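Local coordinates for protein probable transcriptional regulator (Pseudomonas aeruginosa, PDB 2HR3) that probably binds DNA as a dimeric transcriptional regulator of the MarR family, through a winged helix-turn-helix domain, at residues A[50-55]-A[91-96]; A[38-43]-A[69-74]; A[22-27]-A[113-118]; A[77-82]-A[97-102]. All blocks are in the same frame, centred on the assembly; numbering follows the deposited sequence.

Contact 1: A[50-55]-A[91-96]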
loop_
_atom_site.group_PDB
_atom_site.type_symbol
_atom_site.label_atom_id
_atom_site.label_comp_id
_atom_site.label_asym_id
_atom_site.label_seq_id
_atom_site.Cartn_x
_atom_site.Cartn_y
_atom_site.Cartn_z
ATOM N N ASP A 50 -15.909 6.200 -12.715
ATOM C CA ASP A 50 -17.333 6.569 -12.541
ATOM C C ASP A 50 -18.066 5.631 -11.588
ATOM O O ASP A 50 -18.919 4.848 -11.992
ATOM C CB ASP A 50 -18.043 6.651 -13.881
ATOM C CG ASP A 50 -19.557 6.821 -13.738
ATOM O OD1 ASP A 50 -19.969 7.769 -13.021
ATOM O OD2 ASP A 50 -20.323 6.010 -14.343
ATOM N N VAL A 51 -17.816 5.841 -10.300
ATOM C CA VAL A 51 -17.969 4.851 -9.258
ATOM C C VAL A 51 -18.834 5.298 -8.097
ATOM O O VAL A 51 -18.836 6.447 -7.713
ATOM C CB VAL A 51 -16.539 4.485 -8.666
ATOM C CG1 VAL A 51 -15.755 3.588 -9.631
ATOM C CG2 VAL A 51 -15.682 5.746 -8.359
ATOM N N THR A 52 -19.552 4.347 -7.502
ATOM C CA THR A 52 -20.326 4.602 -6.294
ATOM C C THR A 52 -19.357 4.758 -5.123
ATOM O O THR A 52 -18.309 4.073 -5.054
ATOM C CB THR A 52 -21.387 3.442 -5.943
ATOM O OG1 THR A 52 -20.788 2.154 -6.089
ATOM C CG2 THR A 52 -22.604 3.478 -6.854
ATOM N N PRO A 53 -19.717 5.613 -4.172
ATOM C CA PRO A 53 -19.041 5.587 -2.898
ATOM C C PRO A 53 -18.786 4.191 -2.341
ATOM O O PRO A 53 -17.636 3.916 -1.882
ATOM C CB PRO A 53 -19.988 6.376 -2.003
ATOM C CG PRO A 53 -20.517 7.441 -2.975
ATOM C CD PRO A 53 -20.754 6.664 -4.224
ATOM N N SER A 54 -19.832 3.351 -2.353
ATOM C CA SER A 54 -19.797 1.951 -1.892
ATOM C C SER A 54 -18.742 1.091 -2.555
ATOM O O SER A 54 -18.079 0.329 -1.925
ATOM C CB SER A 54 -21.138 1.286 -2.168
ATOM O OG SER A 54 -22.080 1.593 -1.157
ATOM N N GLU A 55 -18.613 1.197 -3.851
ATOM C CA GLU A 55 -17.706 0.345 -4.536
ATOM C C GLU A 55 -16.286 0.714 -4.174
ATOM O O GLU A 55 -15.404 -0.142 -4.078
ATOM C CB GLU A 55 -17.911 0.482 -6.032
ATOM C CG GLU A 55 -17.060 -0.461 -6.836
ATOM C CD GLU A 55 -17.174 -0.199 -8.303
ATOM O OE1 GLU A 55 -18.191 0.477 -8.719
ATOM O OE2 GLU A 55 -16.227 -0.663 -9.016
ATOM N N ARG A 91 -28.860 6.492 -7.491
ATOM C CA ARG A 91 -27.484 6.158 -7.145
ATOM C C ARG A 91 -26.482 7.271 -7.527
ATOM O O ARG A 91 -26.623 7.935 -8.570
ATOM C CB ARG A 91 -27.070 4.795 -7.777
ATOM N N THR A 92 -25.469 7.434 -6.676
ATOM C CA THR A 92 -24.492 8.518 -6.774
ATOM C C THR A 92 -23.109 7.967 -7.148
ATOM O O THR A 92 -22.625 6.994 -6.567
ATOM C CB THR A 92 -24.430 9.339 -5.436
ATOM O OG1 THR A 92 -25.289 10.485 -5.537
ATOM C CG2 THR A 92 -23.034 9.839 -5.122
ATOM N N ARG A 93 -22.503 8.621 -8.129
ATOM C CA ARG A 93 -21.314 8.189 -8.754
ATOM C C ARG A 93 -20.333 9.364 -8.710
ATOM O O ARG A 93 -20.734 10.508 -8.866
ATOM C CB ARG A 93 -21.617 7.758 -10.179
ATOM C CG ARG A 93 -22.890 6.923 -10.279
ATOM C CD ARG A 93 -22.788 5.827 -11.303
ATOM N NE ARG A 93 -21.750 4.879 -10.909
ATOM C CZ ARG A 93 -21.641 3.654 -11.399
ATOM N NH1 ARG A 93 -22.500 3.228 -12.317
ATOM N NH2 ARG A 93 -20.678 2.862 -10.972
ATOM N N VAL A 94 -19.065 9.074 -8.446
ATOM C CA VAL A 94 -18.040 10.099 -8.406
ATOM C C VAL A 94 -17.004 9.819 -9.472
ATOM O O VAL A 94 -16.708 8.679 -9.774
ATOM C CB VAL A 94 -17.367 10.284 -6.982
ATOM C CG1 VAL A 94 -18.469 10.771 -5.958
ATOM C CG2 VAL A 94 -16.725 9.019 -6.498
ATOM N N SER A 95 -16.519 10.913 -10.027
ATOM C CA SER A 95 -15.524 10.985 -11.049
ATOM C C SER A 95 -14.427 12.002 -10.746
ATOM O O SER A 95 -14.593 12.949 -9.992
ATOM C CB SER A 95 -16.179 11.425 -12.331
ATOM O OG SER A 95 -16.538 10.273 -13.028
ATOM N N LEU A 96 -13.286 11.797 -11.378
ATOM C CA LEU A 96 -12.266 12.793 -11.328
ATOM C C LEU A 96 -12.744 13.951 -12.191
ATOM O O LEU A 96 -13.277 13.748 -13.294
ATOM C CB LEU A 96 -10.961 12.239 -11.844
ATOM C CG LEU A 96 -10.267 11.156 -11.009
ATOM C CD1 LEU A 96 -8.813 11.388 -11.137
ATOM C CD2 LEU A 96 -10.597 11.146 -9.545
#
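Val51 and Val94 form an antiparallel hydrogen-bonded pair, a single bridge. Val94 N gives to Val51 O at 2.7 Å, and in return Val51 N gives to Val94 O at 3.1 Å with a nearly straight N-H...O angle of 171°. Three CA-H...O contacts supplement it: Asp50 CA to Val94 O, Arg93 CA to Val51 O, and Thr52 CA to Thr92 O at 3.3 Å.

The charged part is looser. Asp50 and Arg93 cross at about a right angle, their carboxylate and guanidinium planes 39° apart, and Asp50 OD2 stands 3.9 Å from Arg93 NE, well out of the guanidinium plane. That is a long salt bridge of charges alone, with no N-H aimed at the oxygen. Bends at chi2 and chi3 fold the arginine back over the Asp50 backbone, whose O also lies over a face of the guanidinium. Glu55 OE1 is a further opposite charge, 4.1 Å from Arg93 NH2.

Apolar contact is small: Val51 CG2 meets Val94 CG2 at 3.9 Å, and both valines also lean on Ile44 of helix 32-46. Pro53 CD and CG rest on Thr92 CG2, while Thr92 OG1 bonds to His83 O. Thr52 N-caps helix 53-59, its OG1 accepting from Glu55 N.

In a MarR-type winged helix, which membership of the family suggests, this is the short extended link before helix 53-59, bridged once to the returning wing strand. The two directional bonds belong to the backbone, so they fix the register, whereas the arginine is held mainly by electrostatics that would probably tolerate some movement of its end.

Contact 2: A[38-43]-A[69-74]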
loop_
_atom_site.group_PDB
_atom_site.type_symbol
_atom_site.label_atom_id
_atom_site.label_comp_id
_atom_site.label_asym_id
_atom_site.label_seq_id
_atom_site.Cartn_x
_atom_site.Cartn_y
_atom_site.Cartn_z
ATOM N N LEU A 38 -5.327 11.811 -2.032
ATOM C CA LEU A 38 -4.680 11.124 -3.131
ATOM C C LEU A 38 -5.104 9.679 -3.277
ATOM O O LEU A 38 -5.379 9.257 -4.359
ATOM C CB LEU A 38 -3.186 11.140 -2.912
ATOM C CG LEU A 38 -2.477 11.281 -4.251
ATOM C CD1 LEU A 38 -2.376 12.740 -4.756
ATOM C CD2 LEU A 38 -1.131 10.618 -4.126
ATOM N N VAL A 39 -5.081 8.948 -2.164
ATOM C CA VAL A 39 -5.584 7.572 -2.069
ATOM C C VAL A 39 -7.001 7.465 -2.625
ATOM O O VAL A 39 -7.230 6.687 -3.529
ATOM C CB VAL A 39 -5.618 7.099 -0.564
ATOM C CG1 VAL A 39 -6.399 5.862 -0.382
ATOM C CG2 VAL A 39 -4.212 6.932 -0.004
ATOM N N VAL A 40 -7.933 8.298 -2.136
ATOM C CA VAL A 40 -9.289 8.269 -2.666
ATOM C C VAL A 40 -9.277 8.495 -4.186
ATOM O O VAL A 40 -9.878 7.730 -4.961
ATOM C CB VAL A 40 -10.219 9.284 -1.886
ATOM C CG1 VAL A 40 -11.604 9.410 -2.528
ATOM C CG2 VAL A 40 -10.334 8.846 -0.432
ATOM N N LEU A 41 -8.581 9.532 -4.615
ATOM C CA LEU A 41 -8.441 9.885 -6.051
ATOM C C LEU A 41 -7.878 8.786 -6.916
ATOM O O LEU A 41 -8.307 8.548 -8.074
ATOM C CB LEU A 41 -7.479 11.074 -6.181
ATOM C CG LEU A 41 -7.882 12.489 -6.652
ATOM C CD1 LEU A 41 -9.265 12.899 -6.266
ATOM C CD2 LEU A 41 -6.833 13.437 -6.198
ATOM N N GLY A 42 -6.869 8.124 -6.367
ATOM C CA GLY A 42 -6.205 7.132 -7.137
ATOM C C GLY A 42 -7.079 5.927 -7.270
ATOM O O GLY A 42 -7.060 5.304 -8.290
ATOM N N ALA A 43 -7.750 5.572 -6.181
ATOM C CA ALA A 43 -8.771 4.591 -6.162
ATOM C C ALA A 43 -9.876 4.788 -7.194
ATOM O O ALA A 43 -10.248 3.845 -7.892
ATOM C CB ALA A 43 -9.340 4.507 -4.783
ATOM N N ALA A 69 -16.813 11.566 4.324
ATOM C CA ALA A 69 -16.169 12.809 4.677
ATOM C C ALA A 69 -15.018 13.266 3.772
ATOM O O ALA A 69 -14.832 14.469 3.591
ATOM C CB ALA A 69 -15.697 12.710 6.136
ATOM N N LEU A 70 -14.195 12.334 3.268
ATOM C CA LEU A 70 -13.117 12.692 2.330
ATOM C C LEU A 70 -13.690 13.032 0.971
ATOM O O LEU A 70 -13.100 13.787 0.224
ATOM C CB LEU A 70 -12.124 11.544 2.150
ATOM C CG LEU A 70 -11.195 11.229 3.321
ATOM C CD1 LEU A 70 -10.648 9.869 3.147
ATOM C CD2 LEU A 70 -10.090 12.261 3.405
ATOM N N LEU A 71 -14.817 12.426 0.635
ATOM C CA LEU A 71 -15.516 12.709 -0.624
ATOM C C LEU A 71 -16.090 14.080 -0.550
ATOM O O LEU A 71 -16.004 14.840 -1.499
ATOM C CB LEU A 71 -16.627 11.703 -0.889
ATOM C CG LEU A 71 -16.170 10.312 -1.320
ATOM C CD1 LEU A 71 -17.443 9.475 -1.664
ATOM C CD2 LEU A 71 -15.111 10.350 -2.500
ATOM N N ARG A 72 -16.655 14.402 0.602
ATOM C CA ARG A 72 -17.008 15.771 0.890
ATOM C C ARG A 72 -15.876 16.765 0.665
ATOM O O ARG A 72 -16.105 17.797 0.020
ATOM C CB ARG A 72 -17.584 15.883 2.308
ATOM C CG ARG A 72 -19.058 15.398 2.367
ATOM C CD ARG A 72 -19.763 15.769 3.675
ATOM N NE ARG A 72 -19.621 14.714 4.702
ATOM C CZ ARG A 72 -18.628 14.610 5.600
ATOM N NH1 ARG A 72 -17.604 15.470 5.635
ATOM N NH2 ARG A 72 -18.652 13.612 6.482
ATOM N N GLU A 73 -14.666 16.484 1.148
ATOM C CA GLU A 73 -13.569 17.475 0.982
ATOM C C GLU A 73 -13.113 17.670 -0.459
ATOM O O GLU A 73 -12.765 18.771 -0.889
ATOM C CB GLU A 73 -12.335 17.093 1.790
ATOM C CG GLU A 73 -12.599 16.673 3.233
ATOM C CD GLU A 73 -11.337 16.138 3.903
ATOM O OE1 GLU A 73 -10.260 16.702 3.599
ATOM O OE2 GLU A 73 -11.413 15.146 4.693
ATOM N N LEU A 74 -13.052 16.550 -1.170
ATOM C CA LEU A 74 -12.682 16.486 -2.584
ATOM C C LEU A 74 -13.593 17.289 -3.520
ATOM O O LEU A 74 -13.087 17.919 -4.433
ATOM C CB LEU A 74 -12.653 15.013 -3.046
ATOM C CG LEU A 74 -11.400 14.267 -2.587
ATOM C CD1 LEU A 74 -11.491 12.790 -3.002
ATOM C CD2 LEU A 74 -10.110 14.940 -3.141
#
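Val40 points from helix 38-43 straight at helix 69-74 and touches three of its leucines. At the root of the side chain, CB lies 3.9 Å from Leu74 CD1. CG1 stands anti to the backbone N (chi1 173°), which carries it up to two leucine ends: Leu74 CD1 at 3.4 Å and Leu71 CD2 at 3.6 Å. The other branch, CG2, turns to Leu70, meeting its CD1 at 3.7 Å and its CB a little farther off. One beta-branched residue thus bridges successive turns of the opposing helix, since Leu70, Leu71 and Leu74 share a face with i, i+1, i+4 spacing.

Leu41 adds a second, smaller point of contact: its CD1 reaches Leu74 CD2 at 3.8 Å, although the residue leaves its helix to one side of the partner. No hydrogen bond passes between the segments. Their axes approach to 10.5 Å and run nearly perpendicular, with a signed crossing angle of -87°, which is consistent with a contact confined to a few residues.

Helix 64-76 is probably the recognition helix of the winged helix-turn-helix, judging by its place in the chain, and this contact seats its inner face on helix 32-46. Ile80 of strand 80-83 packs on Leu41, Leu71 and Leu74, while helix 98-122 covers Leu41 through Asn103; Leu70 also packs on Arg63 of the second subunit.

Contact 3: A[22-27]-A[113-118]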
loop_
_atom_site.group_PDB
_atom_site.type_symbol
_atom_site.label_atom_id
_atom_site.label_comp_id
_atom_site.label_asym_id
_atom_site.label_seq_id
_atom_site.Cartn_x
_atom_site.Cartn_y
_atom_site.Cartn_z
ATOM N N ARG A 22 5.850 1.644 0.510
ATOM C CA ARG A 22 5.836 2.642 1.601
ATOM C C ARG A 22 6.834 3.849 1.376
ATOM O O ARG A 22 6.539 4.996 1.738
ATOM C CB ARG A 22 6.135 1.908 2.916
ATOM C CG ARG A 22 5.935 2.737 4.163
ATOM C CD ARG A 22 5.847 1.924 5.487
ATOM N NE ARG A 22 5.200 0.618 5.282
ATOM C CZ ARG A 22 5.836 -0.557 5.351
ATOM N NH1 ARG A 22 7.156 -0.644 5.612
ATOM N NH2 ARG A 22 5.142 -1.665 5.134
ATOM N N ARG A 23 7.987 3.566 0.775
ATOM C CA ARG A 23 8.898 4.577 0.275
ATOM C C ARG A 23 8.275 5.451 -0.800
ATOM O O ARG A 23 8.296 6.649 -0.717
ATOM C CB ARG A 23 10.172 3.907 -0.245
ATOM C CG ARG A 23 11.309 4.868 -0.592
ATOM C CD ARG A 23 11.742 5.747 0.569
ATOM N NE ARG A 23 12.459 6.831 -0.011
ATOM C CZ ARG A 23 13.741 6.765 -0.321
ATOM N NH1 ARG A 23 14.467 5.667 -0.043
ATOM N NH2 ARG A 23 14.317 7.819 -0.897
ATOM N N LEU A 24 7.653 4.848 -1.784
ATOM C CA LEU A 24 6.911 5.569 -2.813
ATOM C C LEU A 24 5.807 6.420 -2.223
ATOM O O LEU A 24 5.437 7.453 -2.814
ATOM C CB LEU A 24 6.271 4.592 -3.779
ATOM C CG LEU A 24 7.086 3.863 -4.812
ATOM C CD1 LEU A 24 6.342 2.642 -5.413
ATOM C CD2 LEU A 24 7.476 4.795 -5.895
ATOM N N ARG A 25 5.259 5.975 -1.087
ATOM C CA ARG A 25 4.272 6.780 -0.321
ATOM C C ARG A 25 4.900 8.066 0.160
ATOM O O ARG A 25 4.393 9.111 -0.124
ATOM C CB ARG A 25 3.656 6.012 0.858
ATOM C CG ARG A 25 2.464 5.214 0.438
ATOM N N ARG A 26 6.017 7.976 0.853
ATOM C CA ARG A 26 6.830 9.161 1.231
ATOM C C ARG A 26 7.264 10.081 0.064
ATOM O O ARG A 26 7.469 11.274 0.226
ATOM C CB ARG A 26 8.075 8.691 1.998
ATOM N N GLU A 27 7.408 9.529 -1.125
ATOM C CA GLU A 27 7.763 10.333 -2.302
ATOM C C GLU A 27 6.596 11.154 -2.914
ATOM O O GLU A 27 6.772 11.933 -3.832
ATOM C CB GLU A 27 8.437 9.395 -3.307
ATOM C CG GLU A 27 9.757 8.836 -2.677
ATOM C CD GLU A 27 10.801 9.939 -2.370
ATOM O OE1 GLU A 27 10.627 11.056 -2.881
ATOM O OE2 GLU A 27 11.790 9.682 -1.650
ATOM N N GLU A 113 9.454 9.837 -11.542
ATOM C CA GLU A 113 10.716 10.563 -11.722
ATOM C C GLU A 113 11.681 10.167 -10.611
ATOM O O GLU A 113 12.752 9.703 -10.893
ATOM C CB GLU A 113 10.472 12.079 -11.729
ATOM C CG GLU A 113 9.889 12.627 -13.016
ATOM C CD GLU A 113 9.086 13.862 -12.748
ATOM O OE1 GLU A 113 9.632 14.737 -12.022
ATOM O OE2 GLU A 113 7.910 13.953 -13.209
ATOM N N TRP A 114 11.279 10.338 -9.355
ATOM C CA TRP A 114 11.974 9.748 -8.241
ATOM C C TRP A 114 12.549 8.351 -8.568
ATOM O O TRP A 114 13.710 8.143 -8.413
ATOM C CB TRP A 114 11.120 9.666 -6.963
ATOM C CG TRP A 114 11.961 9.073 -5.858
ATOM C CD1 TRP A 114 12.914 9.730 -5.138
ATOM C CD2 TRP A 114 12.007 7.717 -5.418
ATOM N NE1 TRP A 114 13.551 8.875 -4.274
ATOM C CE2 TRP A 114 13.026 7.623 -4.442
ATOM C CE3 TRP A 114 11.349 6.559 -5.799
ATOM C CZ2 TRP A 114 13.352 6.426 -3.813
ATOM C CZ3 TRP A 114 11.692 5.349 -5.165
ATOM C CH2 TRP A 114 12.641 5.300 -4.181
ATOM N N LEU A 115 11.719 7.403 -9.012
ATOM C CA LEU A 115 12.122 5.965 -9.163
ATOM C C LEU A 115 13.144 5.749 -10.211
ATOM O O LEU A 115 14.010 4.892 -10.062
ATOM C CB LEU A 115 10.946 5.115 -9.588
ATOM C CG LEU A 115 10.657 3.843 -8.797
ATOM C CD1 LEU A 115 9.488 3.120 -9.549
ATOM C CD2 LEU A 115 11.839 2.936 -8.566
ATOM N N VAL A 116 12.980 6.482 -11.311
ATOM C CA VAL A 116 13.990 6.557 -12.390
ATOM C C VAL A 116 15.356 6.950 -11.882
ATOM O O VAL A 116 16.382 6.377 -12.297
ATOM C CB VAL A 116 13.569 7.571 -13.530
ATOM C CG1 VAL A 116 14.691 7.795 -14.526
ATOM C CG2 VAL A 116 12.311 7.062 -14.279
ATOM N N ARG A 117 15.373 7.956 -11.018
ATOM C CA ARG A 117 16.600 8.424 -10.380
ATOM C C ARG A 117 17.142 7.435 -9.384
ATOM O O ARG A 117 18.350 7.295 -9.294
ATOM C CB ARG A 117 16.382 9.759 -9.675
ATOM C CG ARG A 117 16.561 10.964 -10.566
ATOM C CD ARG A 117 16.363 12.320 -9.840
ATOM N NE ARG A 117 15.415 12.315 -8.701
ATOM C CZ ARG A 117 15.790 12.256 -7.411
ATOM N NH1 ARG A 117 17.098 12.183 -7.055
ATOM N NH2 ARG A 117 14.860 12.259 -6.451
ATOM N N ALA A 118 16.293 6.773 -8.602
ATOM C CA ALA A 118 16.755 5.544 -7.821
ATOM C C ALA A 118 17.431 4.487 -8.683
ATOM O O ALA A 118 18.487 3.994 -8.367
ATOM C CB ALA A 118 15.570 4.845 -7.068
#
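An acid and an indole stack here, with an arginine alongside, where the end of helix 4-26 meets helix 98-122 in a buried part of the fold. The Glu27 carboxylate lies only 12° from parallel with the Trp114 ring and over one of its faces. Glu27 CG makes the CH-pi contact, 3.8 Å from the centroid of the five-membered ring and close to its normal. Glu27 OE2 comes within 3.3 Å of Trp114 NE1, but it sits above the ring and the angle is too poor for a hydrogen bond. The indole is placed there by Trp114 chi1 of -178°, which sets CG anti to the backbone N and sends the ring toward helix 22-26.

The carboxylate is held instead by Arg23, one helical turn earlier. Arg23 NH2 gives to Glu27 OE2 at 3.2 Å, nearly in the guanidinium plane, and a weak bond from NE supplements this salt bridge. Arg23 also reaches Trp114, its NH2 lying 3.4 Å from CZ2, with the guanidinium and ring planes steeply inclined.

In the MarR fold, the N- and C-terminal helices make the dimerisation domain, and this contact is consistent with that role: Arg23 NH1 and NH2 bond to Ala142 O and Phe144 O of the second subunit, whose Leu141 packs on Trp114.

Apart from the polar group, Leu24 CD2 approaches Trp114 CE3 at 4.3 Å and Leu115 CG at 4.4 Å, a looser apolar contact. The helix axes stay 11.2 Å apart and cross at 122°, a separation spanned chiefly by the large indole.

Contact 4: A[77-82]-A[97-102]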
loop_
_atom_site.group_PDB
_atom_site.type_symbol
_atom_site.label_atom_id
_atom_site.label_comp_id
_atom_site.label_asym_id
_atom_site.label_seq_id
_atom_site.Cartn_x
_atom_site.Cartn_y
_atom_site.Cartn_z
ATOM N N GLY A 77 -13.028 21.061 -2.899
ATOM C CA GLY A 77 -11.809 21.399 -3.629
ATOM C C GLY A 77 -11.795 21.136 -5.127
ATOM O O GLY A 77 -10.738 21.220 -5.750
ATOM N N GLY A 78 -12.946 20.821 -5.727
ATOM C CA GLY A 78 -13.035 20.592 -7.192
ATOM C C GLY A 78 -12.251 19.419 -7.813
ATOM O O GLY A 78 -12.102 19.326 -9.044
ATOM N N LEU A 79 -11.771 18.491 -6.989
ATOM C CA LEU A 79 -10.927 17.405 -7.504
ATOM C C LEU A 79 -11.785 16.238 -8.010
ATOM O O LEU A 79 -11.391 15.482 -8.923
ATOM C CB LEU A 79 -9.942 16.956 -6.425
ATOM C CG LEU A 79 -8.906 18.004 -6.000
ATOM C CD1 LEU A 79 -8.043 17.420 -4.880
ATOM C CD2 LEU A 79 -8.021 18.405 -7.164
ATOM N N ILE A 80 -12.952 16.089 -7.399
ATOM C CA ILE A 80 -13.941 15.148 -7.916
ATOM C C ILE A 80 -15.251 15.828 -8.285
ATOM O O ILE A 80 -15.575 16.933 -7.813
ATOM C CB ILE A 80 -14.253 13.952 -6.963
ATOM C CG1 ILE A 80 -14.900 14.456 -5.661
ATOM C CG2 ILE A 80 -13.011 13.108 -6.726
ATOM C CD1 ILE A 80 -15.300 13.395 -4.727
ATOM N N VAL A 81 -16.004 15.096 -9.103
ATOM C CA VAL A 81 -17.342 15.496 -9.549
ATOM C C VAL A 81 -18.364 14.389 -9.215
ATOM O O VAL A 81 -18.215 13.234 -9.586
ATOM C CB VAL A 81 -17.283 15.812 -11.039
ATOM C CG1 VAL A 81 -18.538 15.495 -11.691
ATOM C CG2 VAL A 81 -16.924 17.273 -11.248
ATOM N N ARG A 82 -19.388 14.765 -8.477
ATOM C CA ARG A 82 -20.385 13.834 -7.992
ATOM C C ARG A 82 -21.652 13.980 -8.851
ATOM O O ARG A 82 -22.108 15.108 -9.103
ATOM C CB ARG A 82 -20.645 14.113 -6.514
ATOM C CG ARG A 82 -21.658 13.202 -5.860
ATOM N N SER A 97 -12.584 15.157 -11.652
ATOM C CA SER A 97 -12.616 16.373 -12.461
ATOM C C SER A 97 -11.249 16.425 -13.150
ATOM O O SER A 97 -10.311 15.736 -12.733
ATOM C CB SER A 97 -12.853 17.611 -11.596
ATOM O OG SER A 97 -11.711 17.994 -10.863
ATOM N N SER A 98 -11.100 17.223 -14.198
ATOM C CA SER A 98 -9.751 17.329 -14.827
ATOM C C SER A 98 -8.625 17.990 -13.941
ATOM O O SER A 98 -7.384 17.723 -14.159
ATOM C CB SER A 98 -9.812 17.948 -16.235
ATOM O OG SER A 98 -8.620 17.511 -16.934
ATOM N N GLU A 99 -9.046 18.813 -12.966
ATOM C CA GLU A 99 -8.173 19.207 -11.853
ATOM C C GLU A 99 -7.744 17.972 -11.047
ATOM O O GLU A 99 -6.625 17.884 -10.615
ATOM C CB GLU A 99 -8.857 20.188 -10.910
ATOM C CG GLU A 99 -7.929 21.270 -10.299
ATOM C CD GLU A 99 -8.412 21.736 -8.903
ATOM O OE1 GLU A 99 -9.450 22.459 -8.792
ATOM O OE2 GLU A 99 -7.738 21.381 -7.906
ATOM N N GLY A 100 -8.688 17.049 -10.825
ATOM C CA GLY A 100 -8.426 15.784 -10.156
ATOM C C GLY A 100 -7.392 14.956 -10.874
ATOM O O GLY A 100 -6.456 14.411 -10.243
ATOM N N ARG A 101 -7.569 14.815 -12.189
ATOM C CA ARG A 101 -6.575 14.093 -13.007
ATOM C C ARG A 101 -5.217 14.751 -12.978
ATOM O O ARG A 101 -4.194 14.081 -12.805
ATOM C CB ARG A 101 -7.009 14.016 -14.468
ATOM C CG ARG A 101 -7.839 12.814 -14.821
ATOM C CD ARG A 101 -8.610 13.050 -16.117
ATOM N NE ARG A 101 -9.953 12.576 -15.883
ATOM C CZ ARG A 101 -11.060 13.315 -15.873
ATOM N NH1 ARG A 101 -11.037 14.622 -16.146
ATOM N NH2 ARG A 101 -12.222 12.712 -15.595
ATOM N N ARG A 102 -5.219 16.068 -13.194
ATOM C CA ARG A 102 -3.976 16.843 -13.286
ATOM C C ARG A 102 -3.191 16.649 -11.988
ATOM O O ARG A 102 -1.963 16.452 -12.006
ATOM C CB ARG A 102 -4.234 18.343 -13.569
#
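Ser97 N donates to Leu79 O at 3.0 Å with an N-H...O angle of 157°, reaching the oxygen from above the carbonyl plane. The same oxygen receives a CA-H...O contact from Gly100 CA at 3.2 Å, so the first turn of helix 98-102 lies close against it. Ser97 is the N-cap of this helix: its OG accepts from Gly100 N, although the position of that hydroxyl is less certain because it sits too close to a neighbour in the model.

Gly78, with positive phi (63°), is the C-prime residue of a Schellman motif that ends helix 64-76, Leu79 N bonding back to Leu74 O. One helix therefore stops where another begins.

Farther out, Leu79 CD2 comes to 3.1 Å from Glu99 OE2, a close van der Waals contact of methyl and carboxylate oxygen, where the two side chains pass at a slant. Val81 CG2 touches Ser97 CB at 4.1 Å.

Ile80, turned from helix 98-102, faces helices 32-46 and 64-76 and packs on Ile44 of the former. Val81 pairs through its backbone with Ser95 of strand 93-96, so the contact lies at the base of the wing, where the two-stranded sheet joins helix 98-122.

From the N terminus, helix 4-26 leads to residues 22-27, whose partner 113-118 comes so late that contact 3 encloses the other three. Within that span, helix 32-46 opens contact 2, then residues 50-55 open contact 1 before 69-74 closes contact 2, so these two cross. Contact 4 opens at 77-82, after contact 2 has closed; contact 1 closes at 91-96 and contact 4 at 97-102, a second crossing. Contacts 1, 2 and 4 touch one another and tie helices, wing strands and turns into the probable DNA-binding domain. Contact 3, centred about 30 Å from the centre of contact 1, joins the long helices near the subunit interface; helix 98-122 links it to contact 4.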